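Peptidyl-tRNA hydrolase (Thermoplasma acidophilum, PDB 1RLK) probably hydrolyses peptidyl-tRNAs that drop off the ribosome during protein synthesis, releasing the N-acyl amino acid from the tRNA. Local coordinates at residues E66-A71 with T95-G100; M74-E79 with E105-I110. All blocks are in the same frame, centred on the assembly; numbering follows the deposited sequence.

Contact 1: E66-A71 with T95-G100; sequences EIKRMA and TCIGLG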
loop_
_atom_site.group_PDB
_atom_site.type_symbol
_atom_site.label_atom_id
_atom_site.label_comp_id
_atom_site.label_asym_id
_atom_site.label_seq_id
_atom_site.Cartn_x
_atom_site.Cartn_y
_atom_site.Cartn_z
ATOM N N GLU A 66 8.110 0.302 9.184
ATOM C CA GLU A 66 8.847 -0.953 9.083
ATOM C C GLU A 66 8.632 -1.595 7.719
ATOM O O GLU A 66 9.556 -2.095 7.114
ATOM C CB GLU A 66 8.378 -1.909 10.186
ATOM C CG GLU A 66 9.136 -3.216 10.236
ATOM C CD GLU A 66 10.582 -3.025 10.646
ATOM O OE1 GLU A 66 10.901 -2.004 11.308
ATOM O OE2 GLU A 66 11.400 -3.906 10.307
ATOM N N ILE A 67 7.392 -1.575 7.244
ATOM C CA ILE A 67 7.039 -2.073 5.919
ATOM C C ILE A 67 7.811 -1.291 4.848
ATOM O O ILE A 67 8.428 -1.861 3.937
ATOM C CB ILE A 67 5.491 -1.946 5.734
ATOM C CG1 ILE A 67 4.777 -3.004 6.576
ATOM C CG2 ILE A 67 5.071 -2.117 4.278
ATOM C CD1 ILE A 67 3.299 -2.751 6.769
ATOM N N LYS A 68 7.770 0.037 4.980
ATOM C CA LYS A 68 8.504 0.932 4.105
ATOM C C LYS A 68 9.961 0.494 4.053
ATOM O O LYS A 68 10.505 0.258 2.989
ATOM C CB LYS A 68 8.375 2.377 4.637
ATOM C CG LYS A 68 9.292 3.423 3.943
ATOM C CD LYS A 68 8.784 3.733 2.586
ATOM C CE LYS A 68 9.470 4.930 1.923
ATOM N NZ LYS A 68 9.946 4.528 0.564
ATOM N N ARG A 69 10.586 0.374 5.218
ATOM C CA ARG A 69 11.996 -0.042 5.296
ATOM C C ARG A 69 12.256 -1.316 4.499
ATOM O O ARG A 69 13.205 -1.387 3.708
ATOM C CB ARG A 69 12.443 -0.245 6.751
ATOM C CG ARG A 69 13.938 -0.583 6.884
ATOM C CD ARG A 69 14.385 -0.988 8.284
ATOM N NE ARG A 69 13.759 -2.231 8.746
ATOM C CZ ARG A 69 14.034 -3.452 8.279
ATOM N NH1 ARG A 69 14.935 -3.650 7.321
ATOM N NH2 ARG A 69 13.406 -4.506 8.786
ATOM N N MET A 70 11.412 -2.323 4.698
ATOM C CA MET A 70 11.606 -3.607 4.023
ATOM C C MET A 70 11.369 -3.515 2.533
ATOM O O MET A 70 12.119 -4.073 1.753
ATOM C CB MET A 70 10.688 -4.668 4.623
ATOM C CG MET A 70 10.918 -4.895 6.087
ATOM S SD MET A 70 10.348 -6.507 6.558
ATOM C CE MET A 70 9.774 -6.207 8.063
ATOM N N ALA A 71 10.327 -2.797 2.131
ATOM C CA ALA A 71 10.026 -2.640 0.721
ATOM C C ALA A 71 11.169 -1.965 -0.024
ATOM O O ALA A 71 11.563 -2.413 -1.084
ATOM C CB ALA A 71 8.724 -1.833 0.536
ATOM N N THR A 95 -1.871 7.347 6.611
ATOM C CA THR A 95 -3.004 6.432 6.808
ATOM C C THR A 95 -2.682 4.996 6.433
ATOM O O THR A 95 -3.198 4.071 7.041
ATOM C CB THR A 95 -4.232 6.886 5.967
ATOM O OG1 THR A 95 -3.872 7.079 4.583
ATOM C CG2 THR A 95 -4.717 8.229 6.422
ATOM N N CYS A 96 -1.875 4.809 5.402
ATOM C CA CYS A 96 -1.600 3.490 4.870
ATOM C C CYS A 96 -0.387 3.494 3.965
ATOM O O CYS A 96 0.183 4.546 3.685
ATOM C CB CYS A 96 -2.833 2.973 4.116
ATOM S SG CYS A 96 -3.249 3.918 2.638
ATOM N N ILE A 97 0.043 2.312 3.534
ATOM C CA ILE A 97 1.130 2.193 2.572
ATOM C C ILE A 97 0.798 1.124 1.541
ATOM O O ILE A 97 0.369 0.025 1.894
ATOM C CB ILE A 97 2.480 1.906 3.275
ATOM C CG1 ILE A 97 3.611 1.830 2.262
ATOM C CG2 ILE A 97 2.435 0.622 4.092
ATOM C CD1 ILE A 97 4.990 1.775 2.905
ATOM N N GLY A 98 0.954 1.460 0.270
ATOM C CA GLY A 98 0.780 0.503 -0.812
ATOM C C GLY A 98 2.098 -0.124 -1.229
ATOM O O GLY A 98 3.154 0.529 -1.184
ATOM N N LEU A 99 2.040 -1.386 -1.637
ATOM C CA LEU A 99 3.203 -2.122 -2.131
ATOM C C LEU A 99 2.868 -2.874 -3.407
ATOM O O LEU A 99 1.862 -3.591 -3.468
ATOM C CB LEU A 99 3.703 -3.158 -1.120
ATOM C CG LEU A 99 3.732 -2.858 0.361
ATOM C CD1 LEU A 99 4.021 -4.142 1.106
ATOM C CD2 LEU A 99 4.809 -1.817 0.672
ATOM N N GLY A 100 3.732 -2.754 -4.407
ATOM C CA GLY A 100 3.616 -3.545 -5.618
ATOM C C GLY A 100 2.929 -2.803 -6.749
ATOM O O GLY A 100 2.876 -1.567 -6.726
#
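Ile67, Lys68 and Ala71 meet Ile97 and Leu99 without a flat group among them; the flat groups here, the guanidinium of Arg69 and the carboxylate of Glu66, pair with each other one turn apart on the helix. Glu66 OE1 lies at the guanidinium edge, while Arg69 NH2 forms a salt bridge to Glu66 OE2 at 2.6 Å, the oxygen lying close to the guanidinium plane and met on its syn side, 32° out of the carboxylate plane.

At the interface the pivot is one methyl, Ile67 CG2. Its placement anti to the main-chain N turns it to the strand, where it sits 3.6 Å from Leu99 CD2 and 3.8 Å from Ile97 CG2. The Ile67 and Leu99 side chains cross at about a right angle; those of Ile67 and Ile97 slide past each other. Leu99 CD2 also touches Ala71 CB at 3.9 Å. Ile97 is extended, with CG1 anti to the backbone N (chi1 -178°), and that carries its CD1 to the base of Lys68, 3.8 Å from Lys68 CB. The lysine chain then bends away, and its NZ is held by Asp72 and Asn78.

Segment 66-71 runs nearly along the strand, at 20° and 9.6 Å between axes, as helix 61-74 lies against one face of the mixed sheet. The contact is made by apolar carbons, four of its five residues buried, with the charged groups at its margin.

Contact 2: M74-E79 with E105-I110; sequences MGIVNE and EKLDKI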
loop_
_atom_site.group_PDB
_atom_site.type_symbol
_atom_site.label_atom_id
_atom_site.label_comp_id
_atom_site.label_asym_id
_atom_site.label_seq_id
_atom_site.Cartn_x
_atom_site.Cartn_y
_atom_site.Cartn_z
ATOM N N MET A 74 14.116 -4.239 -0.566
ATOM C CA MET A 74 13.830 -5.264 -1.564
ATOM C C MET A 74 13.560 -4.706 -2.946
ATOM O O MET A 74 13.351 -5.468 -3.888
ATOM C CB MET A 74 12.624 -6.085 -1.116
ATOM C CG MET A 74 12.914 -6.905 0.106
ATOM S SD MET A 74 11.561 -7.993 0.496
ATOM C CE MET A 74 11.440 -7.634 2.104
ATOM N N GLY A 75 13.559 -3.382 -3.069
ATOM C CA GLY A 75 13.355 -2.724 -4.341
ATOM C C GLY A 75 11.926 -2.838 -4.820
ATOM O O GLY A 75 11.672 -2.928 -6.022
ATOM N N ILE A 76 10.998 -2.860 -3.872
ATOM C CA ILE A 76 9.582 -2.987 -4.183
ATOM C C ILE A 76 8.946 -1.601 -4.206
ATOM O O ILE A 76 9.121 -0.795 -3.275
ATOM C CB ILE A 76 8.880 -3.907 -3.159
ATOM C CG1 ILE A 76 9.405 -5.347 -3.305
ATOM C CG2 ILE A 76 7.358 -3.873 -3.351
ATOM C CD1 ILE A 76 9.037 -6.283 -2.149
ATOM N N VAL A 77 8.188 -1.343 -5.265
ATOM C CA VAL A 77 7.403 -0.107 -5.365
ATOM C C VAL A 77 6.500 0.033 -4.160
ATOM O O VAL A 77 5.797 -0.910 -3.776
ATOM C CB VAL A 77 6.540 -0.083 -6.653
ATOM C CG1 VAL A 77 5.546 1.100 -6.628
ATOM C CG2 VAL A 77 7.431 -0.037 -7.887
ATOM N N ASN A 78 6.512 1.214 -3.551
ATOM C CA ASN A 78 5.670 1.485 -2.394
ATOM C C ASN A 78 5.320 2.949 -2.277
ATOM O O ASN A 78 6.089 3.816 -2.722
ATOM C CB ASN A 78 6.358 1.007 -1.116
ATOM C CG ASN A 78 7.624 1.803 -0.795
ATOM O OD1 ASN A 78 7.576 2.759 -0.022
ATOM N ND2 ASN A 78 8.757 1.402 -1.387
ATOM N N GLU A 79 4.168 3.235 -1.680
ATOM C CA GLU A 79 3.734 4.609 -1.492
ATOM C C GLU A 79 3.067 4.756 -0.151
ATOM O O GLU A 79 2.046 4.106 0.120
ATOM C CB GLU A 79 2.752 5.014 -2.593
ATOM C CG GLU A 79 2.267 6.448 -2.487
ATOM C CD GLU A 79 3.303 7.483 -2.912
ATOM O OE1 GLU A 79 4.398 7.124 -3.453
ATOM O OE2 GLU A 79 2.984 8.669 -2.726
ATOM N N GLU A 105 4.914 -14.056 -3.063
ATOM C CA GLU A 105 5.878 -14.640 -2.123
ATOM C C GLU A 105 6.804 -13.566 -1.552
ATOM O O GLU A 105 7.128 -13.577 -0.352
ATOM C CB GLU A 105 6.681 -15.760 -2.807
ATOM C CG GLU A 105 7.982 -16.179 -2.110
ATOM C CD GLU A 105 7.915 -17.546 -1.430
ATOM O OE1 GLU A 105 7.301 -18.481 -1.978
ATOM O OE2 GLU A 105 8.499 -17.686 -0.341
ATOM N N LYS A 106 7.240 -12.656 -2.425
ATOM C CA LYS A 106 8.093 -11.536 -2.028
ATOM C C LYS A 106 7.339 -10.617 -1.073
ATOM O O LYS A 106 7.833 -10.298 0.008
ATOM C CB LYS A 106 8.573 -10.757 -3.262
ATOM C CG LYS A 106 9.939 -10.133 -3.125
ATOM C CD LYS A 106 10.308 -9.284 -4.357
ATOM C CE LYS A 106 10.754 -10.140 -5.547
ATOM N NZ LYS A 106 10.700 -9.387 -6.854
ATOM N N LEU A 107 6.125 -10.228 -1.465
ATOM C CA LEU A 107 5.306 -9.327 -0.676
ATOM C C LEU A 107 4.967 -9.922 0.685
ATOM O O LEU A 107 4.954 -9.219 1.670
ATOM C CB LEU A 107 4.030 -8.930 -1.435
ATOM C CG LEU A 107 4.288 -8.088 -2.691
ATOM C CD1 LEU A 107 3.053 -7.946 -3.542
ATOM C CD2 LEU A 107 4.799 -6.701 -2.296
ATOM N N ASP A 108 4.738 -11.230 0.743
ATOM C CA ASP A 108 4.397 -11.886 2.008
ATOM C C ASP A 108 5.564 -11.859 3.005
ATOM O O ASP A 108 5.353 -11.870 4.204
ATOM C CB ASP A 108 3.953 -13.332 1.764
ATOM C CG ASP A 108 2.579 -13.424 1.091
ATOM O OD1 ASP A 108 1.744 -12.506 1.248
ATOM O OD2 ASP A 108 2.260 -14.386 0.370
ATOM N N LYS A 109 6.784 -11.808 2.502
ATOM C CA LYS A 109 7.963 -11.626 3.370
ATOM C C LYS A 109 7.899 -10.348 4.197
ATOM O O LYS A 109 8.537 -10.259 5.237
ATOM C CB LYS A 109 9.258 -11.617 2.546
ATOM C CG LYS A 109 9.534 -12.886 1.806
ATOM C CD LYS A 109 10.875 -12.854 1.106
ATOM C CE LYS A 109 11.136 -14.181 0.417
ATOM N NZ LYS A 109 12.133 -14.092 -0.679
ATOM N N ILE A 110 7.139 -9.359 3.724
ATOM C CA ILE A 110 7.009 -8.055 4.395
ATOM C C ILE A 110 5.723 -7.927 5.209
ATOM O O ILE A 110 5.760 -7.489 6.357
ATOM C CB ILE A 110 7.055 -6.928 3.330
ATOM C CG1 ILE A 110 8.395 -6.938 2.616
ATOM C CG2 ILE A 110 6.830 -5.538 3.959
ATOM C CD1 ILE A 110 8.466 -5.998 1.432
#
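Ile76 and Ile110 reach toward each other tip to tip, Ile76 CD1 lying 3.6 Å from Ile110 CD1 in the buried, close-packed part of the contact. Leu107 CD2 adds a second apolar touch, 4.0 Å from Ile76 CG2. The backbone that presents Ile76 is tied down as well: Asn78 ND2 bonds Ile76 O at 2.9 Å and 168°, nearly straight, with the carbonyl O in the plane of the Asn78 amide.

Met74 lies at the partly exposed border yet points its thioether at Ile110, with SD 3.8 Å from Ile110 CD1; the position of its terminal methyl is doubtful. Replacing Met74 with an alanine would probably open a gap beside Ile110 and uncover part of that otherwise buried side chain. Packing is looser at Lys106, which passes alongside Ile76, its CD 3.9 Å from Ile76 CD1, before its NZ pairs with Asp102. Directly after Met74, Gly75 takes a positive phi in a Schellman motif, which turns the chain out of helix 61-74.

The contact thus joins the turn from helix 61-74 into edge strand 78-82 to helix 104-111, whose Ile110 also rests on Ile67 and Met70, while Leu107 packs against Leu99 of strand 94-103.

How the contacts relate
The centres of contacts 1 and 2 lie about 8 Å apart, and their segments alternate along the chain: 66-71, 74-79, 95-100, 105-110. Helix 61-74 leads directly into strand 78-82, which pairs antiparallel with strand 94-103; Gly100 N probably bonds Val77 O at 2.8 Å, and Gly98 N probably bonds Glu79 O. These two backbone links between neighbouring strands therefore join the contacts, while helices 61-74 and 104-111 touch through side chains. Together the contacts probably belong to one apolar core in which the two helices pack beside each other, bringing the C-terminal helix of this PTH2-family protein onto its alpha/beta fold.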